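Local coordinates for protein benzoylformate decarboxylase (Mycobacterium smegmatis, PDB 4Q9D) that belongs to the thiamine pyrophosphate-dependent enzyme family, is built from three alpha/beta domains and binds a magnesium ion, at residues Ile197-Leu205 / Glu222-Pro230. Numbering follows the deposited sequence.
Sequences INAAKHPML and EFAEKLGAP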
loop_
_atom_site.group_PDB
_atom_site.type_symbol
_atom_site.label_atom_id
_atom_site.label_comp_id
_atom_site.label_asym_id
_atom_site.label_seq_id
_atom_site.Cartn_x
_atom_site.Cartn_y
_atom_site.Cartn_z
ATOM N N ILE B 197 -0.905 8.601 -41.499
ATOM C CA ILE B 197 -2.007 9.536 -41.672
ATOM C C ILE B 197 -2.110 9.934 -43.158
ATOM O O ILE B 197 -3.201 10.008 -43.698
ATOM C CB ILE B 197 -1.819 10.767 -40.757
ATOM C CG1 ILE B 197 -2.034 10.386 -39.265
ATOM C CG2 ILE B 197 -2.751 11.948 -41.161
ATOM C CD1 ILE B 197 -1.614 11.528 -38.327
ATOM N N ASN B 198 -0.975 10.175 -43.814
ATOM C CA ASN B 198 -0.982 10.576 -45.218
ATOM C C ASN B 198 -1.604 9.489 -46.071
ATOM O O ASN B 198 -2.236 9.769 -47.082
ATOM C CB ASN B 198 0.433 10.791 -45.723
ATOM C CG ASN B 198 1.048 12.056 -45.226
ATOM O OD1 ASN B 198 0.363 13.019 -44.844
ATOM N ND2 ASN B 198 2.374 12.081 -45.247
ATOM N N ALA B 199 -1.433 8.242 -45.636
ATOM C CA ALA B 199 -1.909 7.092 -46.385
ATOM C C ALA B 199 -3.391 6.813 -46.197
ATOM O O ALA B 199 -3.960 6.041 -46.958
ATOM C CB ALA B 199 -1.114 5.859 -46.005
ATOM N N ALA B 200 -4.012 7.383 -45.166
ATOM C CA ALA B 200 -5.426 7.101 -44.928
ATOM C C ALA B 200 -6.301 7.654 -46.058
ATOM O O ALA B 200 -6.048 8.736 -46.576
ATOM C CB ALA B 200 -5.878 7.693 -43.587
ATOM N N LYS B 201 -7.364 6.940 -46.399
ATOM C CA LYS B 201 -8.313 7.468 -47.366
ATOM C C LYS B 201 -9.440 8.188 -46.658
ATOM O O LYS B 201 -9.964 9.164 -47.171
ATOM C CB LYS B 201 -8.908 6.338 -48.213
ATOM C CG LYS B 201 -7.863 5.471 -48.902
ATOM C CD LYS B 201 -7.028 6.266 -49.870
ATOM C CE LYS B 201 -6.162 5.357 -50.738
ATOM N NZ LYS B 201 -5.394 6.161 -51.744
ATOM N N HIS B 202 -9.828 7.677 -45.487
ATOM C CA HIS B 202 -10.955 8.213 -44.730
ATOM C C HIS B 202 -10.583 8.333 -43.248
ATOM O O HIS B 202 -11.028 7.534 -42.424
ATOM C CB HIS B 202 -12.179 7.299 -44.873
ATOM C CG HIS B 202 -12.608 7.064 -46.287
ATOM N ND1 HIS B 202 -13.364 7.973 -46.992
ATOM C CD2 HIS B 202 -12.397 6.012 -47.121
ATOM C CE1 HIS B 202 -13.592 7.500 -48.210
ATOM N NE2 HIS B 202 -13.016 6.315 -48.310
ATOM N N PRO B 203 -9.748 9.319 -42.909
ATOM C CA PRO B 203 -9.333 9.450 -41.516
ATOM C C PRO B 203 -10.388 10.170 -40.684
ATOM O O PRO B 203 -11.251 10.874 -41.204
ATOM C CB PRO B 203 -8.073 10.301 -41.607
ATOM C CG PRO B 203 -8.283 11.142 -42.824
ATOM C CD PRO B 203 -9.096 10.310 -43.785
ATOM N N MET B 204 -10.316 9.974 -39.374
ATOM C CA MET B 204 -11.117 10.754 -38.449
ATOM C C MET B 204 -10.232 11.203 -37.295
ATOM O O MET B 204 -9.349 10.460 -36.860
ATOM C CB MET B 204 -12.314 9.917 -37.940
ATOM C CG MET B 204 -13.243 10.701 -37.005
ATOM S SD MET B 204 -12.843 10.400 -35.242
ATOM C CE MET B 204 -13.461 8.722 -35.124
ATOM N N LEU B 205 -10.483 12.401 -36.784
ATOM C CA LEU B 205 -9.659 12.965 -35.745
ATOM C C LEU B 205 -10.469 13.134 -34.464
ATOM O O LEU B 205 -11.599 13.616 -34.511
ATOM C CB LEU B 205 -9.116 14.317 -36.198
ATOM C CG LEU B 205 -8.290 15.090 -35.168
ATOM C CD1 LEU B 205 -7.015 14.283 -34.828
ATOM C CD2 LEU B 205 -7.941 16.476 -35.698
ATOM N N GLU B 222 -5.644 24.288 -36.459
ATOM C CA GLU B 222 -4.758 24.340 -37.612
ATOM C C GLU B 222 -4.489 22.944 -38.180
ATOM O O GLU B 222 -4.539 22.726 -39.399
ATOM C CB GLU B 222 -3.447 25.045 -37.238
ATOM C CG GLU B 222 -2.516 25.242 -38.433
ATOM C CD GLU B 222 -1.175 25.847 -38.044
ATOM O OE1 GLU B 222 -0.796 25.764 -36.854
ATOM O OE2 GLU B 222 -0.500 26.400 -38.932
ATOM N N PHE B 223 -4.230 21.979 -37.305
ATOM C CA PHE B 223 -4.065 20.608 -37.773
ATOM C C PHE B 223 -5.357 20.047 -38.372
ATOM O O PHE B 223 -5.345 19.398 -39.413
ATOM C CB PHE B 223 -3.566 19.681 -36.658
ATOM C CG PHE B 223 -3.401 18.252 -37.110
ATOM C CD1 PHE B 223 -2.348 17.889 -37.937
ATOM C CD2 PHE B 223 -4.301 17.283 -36.724
ATOM C CE1 PHE B 223 -2.201 16.574 -38.367
ATOM C CE2 PHE B 223 -4.149 15.981 -37.127
ATOM C CZ PHE B 223 -3.102 15.627 -37.969
ATOM N N ALA B 224 -6.470 20.266 -37.689
ATOM C CA ALA B 224 -7.727 19.679 -38.125
ATOM C C ALA B 224 -8.094 20.231 -39.505
ATOM O O ALA B 224 -8.586 19.498 -40.366
ATOM C CB ALA B 224 -8.839 19.984 -37.117
ATOM N N GLU B 225 -7.840 21.523 -39.711
ATOM C CA GLU B 225 -8.185 22.164 -40.994
ATOM C C GLU B 225 -7.316 21.676 -42.164
ATOM O O GLU B 225 -7.824 21.415 -43.245
ATOM C CB GLU B 225 -8.157 23.686 -40.874
ATOM C CG GLU B 225 -9.352 24.219 -40.069
ATOM C CD GLU B 225 -9.336 25.732 -39.973
ATOM O OE1 GLU B 225 -8.347 26.312 -40.450
ATOM O OE2 GLU B 225 -10.290 26.331 -39.407
ATOM N N LYS B 226 -6.022 21.497 -41.931
ATOM C CA LYS B 226 -5.184 20.859 -42.935
ATOM C C LYS B 226 -5.603 19.433 -43.247
ATOM O O LYS B 226 -5.668 19.036 -44.406
ATOM C CB LYS B 226 -3.722 20.874 -42.531
ATOM C CG LYS B 226 -2.818 20.320 -43.630
ATOM C CD LYS B 226 -1.375 20.701 -43.326
ATOM C CE LYS B 226 -0.411 20.177 -44.404
ATOM N NZ LYS B 226 0.962 20.668 -44.140
ATOM N N LEU B 227 -5.848 18.636 -42.220
ATOM C CA LEU B 227 -6.212 17.246 -42.468
ATOM C C LEU B 227 -7.579 17.118 -43.175
ATOM O O LEU B 227 -7.768 16.239 -44.007
ATOM C CB LEU B 227 -6.212 16.460 -41.166
ATOM C CG LEU B 227 -6.613 14.994 -41.282
ATOM C CD1 LEU B 227 -5.643 14.265 -42.196
ATOM C CD2 LEU B 227 -6.682 14.336 -39.891
ATOM N N GLY B 228 -8.518 17.993 -42.836
ATOM C CA GLY B 228 -9.819 18.020 -43.490
ATOM C C GLY B 228 -10.762 16.910 -43.050
ATOM O O GLY B 228 -11.799 16.677 -43.685
ATOM N N ALA B 229 -10.412 16.209 -41.968
ATOM C CA ALA B 229 -11.232 15.079 -41.502
ATOM C C ALA B 229 -12.291 15.546 -40.493
ATOM O O ALA B 229 -12.170 16.619 -39.907
ATOM C CB ALA B 229 -10.331 13.972 -40.890
ATOM N N PRO B 230 -13.338 14.740 -40.284
ATOM C CA PRO B 230 -14.253 15.096 -39.199
ATOM C C PRO B 230 -13.518 15.022 -37.863
ATOM O O PRO B 230 -12.651 14.171 -37.681
ATOM C CB PRO B 230 -15.320 14.000 -39.249
ATOM C CG PRO B 230 -14.797 12.938 -40.162
ATOM C CD PRO B 230 -13.770 13.558 -41.047
#
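Leu205 and Phe223 meet in a buried apolar contact that joins the end of helix 187-199 and strand 203-207 to helix 217-227 and the residues after it. With CG anti to the backbone N (chi1 176°), the Leu205 side chain runs up to the helix, where CD2 lies 3.9 Å from Phe223 CD2, at the rim of the ring near its plane, and 3.9 Å from Ala224 CB. Ile197 CD1 also approaches the ring edge. Phe223 packs in addition on Leu322 and Leu325 of helix 318-328. Farther along the helix, Leu227 crosses Ile197 at about a right angle, its CD1 3.8 Å from Ile197 CG2, and slides past Pro203 in the opposite direction. Ala229 CB sits 3.2 Å from Pro203 O.

One backbone hydrogen bond joins the segments: Leu205 N donates to Pro230 O at 2.9 Å, nearly straight at 172°. Backbone hydrogen bonds also join Leu205 to His232 and Met204 to Leu269 and Val271, which places strand 203-207 between strands 231-233 and 269-273. Gly228, the first residue beyond the helix, has positive phi, and from it the chain leads into strand 231-233. Helix 217-227 is thus part of the connection of a beta-alpha-beta crossover between strands 203-207 and 231-233, characteristic of the Rossmann-like central domain of thiamine pyrophosphate enzymes.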